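Local coordinates for UBP3-associated protein BRE5 (Saccharomyces cerevisiae, PDB 2QIY), which acts as the partner of the ubiquitin protease UBP3 in de-ubiquitination, a pathway that controls the ubiquitination state of Sec23, and contributes its NTF2-like domain here, at residues E42-T46 with D142-F146. Sequence-based numbering, arbitrary orientation.
Sequences ELTHT and DIIRF
Residues Glu42-Thr46 and Asp142-Phe146 run parallel as neighbouring strands, their axes 4.7 Å apart at closest and inclined by 26°. This is the parallel pairing in the mixed sheet of the NTF2-like domain. It joins strand 41-46 to the long strand 137-147. Thr44 is held through both its N and its O. Its N donates to Asp142 O at 2.8 Å. Its O accepts a hydrogen bond from Ile144 N at 3.0 Å. The bond from Asp142 N to Glu42 O is weak.

Leu43 and Asp142 lie side by side on one face of the sheet. Leu43 CD1 rests against the carboxylate, 3.4 Å from Asp142 OD2. Both side chains have CG anti to the backbone N (175° in Leu43, 179° in Asp142), which keeps them alongside each other. Asp142 OD2 is hydrogen-bonded to Tyr37 OH and Tyr22 OH, which hold the buried carboxylate. Thr44 and Ile143 share the other face, which meets the second subunit. There Gln95 of the second subunit binds Thr44 OG1 and Asp142 O.

Past Thr44 the strands diverge. Ile144 CG2 lies between the diverging strands, 3.7 Å from Thr46 N, and approaches the His45 ring obliquely. A water bridges the strands near this point. It is hydrogen-bonded to Thr44 O, Asp142 OD1 and His45 ND1, the last at 2.8 Å. Phe75 meets the His45 ring edge-to-face. At the far end the Thr46 and Phe146 side chains cross at about a right angle. The hydroxyl oxygen Thr46 OG1 sits in the plane of the Phe146 ring, at its edge, 3.3 Å from Phe146 CZ.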
# COMPACT_ATOMS: atom_id res chain seq x y z
N GLU A 42 6.59 -3.08 14.26
CA GLU A 42 7.21 -1.99 13.49
C GLU A 42 6.15 -1.04 12.96
O GLU A 42 5.14 -1.48 12.40
CB GLU A 42 8.02 -2.56 12.32
CG GLU A 42 9.04 -3.55 12.84
CD GLU A 42 10.18 -3.90 11.90
OE1 GLU A 42 10.31 -3.31 10.80
OE2 GLU A 42 10.97 -4.77 12.31
N LEU A 43 6.37 0.25 13.20
CA LEU A 43 5.48 1.31 12.75
C LEU A 43 6.22 2.29 11.86
O LEU A 43 7.33 2.74 12.20
CB LEU A 43 5.00 2.08 14.00
CG LEU A 43 4.14 3.32 13.74
CD1 LEU A 43 2.77 2.97 13.10
CD2 LEU A 43 3.93 4.05 15.07
N THR A 44 5.60 2.66 10.75
CA THR A 44 6.14 3.77 9.94
C THR A 44 4.97 4.70 9.80
O THR A 44 3.98 4.37 9.13
CB THR A 44 6.63 3.23 8.58
OG1 THR A 44 7.74 2.38 8.81
CG2 THR A 44 7.08 4.38 7.66
N HIS A 45 5.04 5.86 10.46
CA HIS A 45 3.85 6.71 10.61
C HIS A 45 4.12 8.17 10.24
O HIS A 45 5.25 8.62 10.25
CB HIS A 45 3.32 6.60 12.05
CG HIS A 45 1.86 6.93 12.19
ND1 HIS A 45 0.87 6.05 11.79
CD2 HIS A 45 1.23 8.01 12.71
CE1 HIS A 45 -0.31 6.59 12.04
NE2 HIS A 45 -0.13 7.77 12.61
N THR A 46 3.05 8.89 9.97
CA THR A 46 3.07 10.34 9.77
C THR A 46 4.01 11.04 10.76
O THR A 46 3.81 10.90 11.97
CB THR A 46 1.68 10.86 9.97
OG1 THR A 46 0.80 10.06 9.15
CG2 THR A 46 1.59 12.36 9.57
N ASP A 142 2.81 -1.81 10.50
CA ASP A 142 1.90 -0.72 10.18
C ASP A 142 2.71 0.32 9.43
O ASP A 142 3.57 0.95 10.03
CB ASP A 142 1.38 -0.16 11.51
CG ASP A 142 0.43 1.01 11.33
OD1 ASP A 142 0.28 1.52 10.21
OD2 ASP A 142 -0.18 1.40 12.36
N ILE A 143 2.45 0.47 8.13
CA ILE A 143 3.20 1.43 7.28
C ILE A 143 2.21 2.33 6.56
O ILE A 143 1.27 1.83 5.91
CB ILE A 143 4.02 0.75 6.15
CG1 ILE A 143 5.01 -0.29 6.70
CG2 ILE A 143 4.69 1.86 5.25
CD1 ILE A 143 5.67 -1.10 5.56
N ILE A 144 2.36 3.65 6.69
CA ILE A 144 1.61 4.57 5.84
C ILE A 144 2.54 5.27 4.84
O ILE A 144 3.69 5.60 5.15
CB ILE A 144 0.80 5.59 6.68
CG1 ILE A 144 -0.21 6.36 5.81
CG2 ILE A 144 1.74 6.55 7.48
CD1 ILE A 144 -1.28 7.11 6.67
N ARG A 145 2.02 5.47 3.63
CA ARG A 145 2.76 6.21 2.61
C ARG A 145 1.78 7.22 2.00
O ARG A 145 0.69 6.85 1.54
CB ARG A 145 3.31 5.26 1.53
CG ARG A 145 3.70 5.97 0.21
CD ARG A 145 4.83 7.00 0.34
NE ARG A 145 6.08 6.42 0.86
CZ ARG A 145 7.24 7.08 0.92
NH1 ARG A 145 7.34 8.34 0.47
NH2 ARG A 145 8.33 6.47 1.39
N PHE A 146 2.16 8.49 2.01
CA PHE A 146 1.36 9.51 1.32
C PHE A 146 1.74 9.60 -0.14
O PHE A 146 2.91 9.49 -0.51
CB PHE A 146 1.48 10.86 2.06
CG PHE A 146 0.92 10.79 3.44
CD1 PHE A 146 -0.46 10.90 3.65
CD2 PHE A 146 1.75 10.54 4.53
CE1 PHE A 146 -0.98 10.79 4.93
CE2 PHE A 146 1.23 10.41 5.83
CZ PHE A 146 -0.15 10.54 6.04
O HOH W 1 1.40 3.98 10.00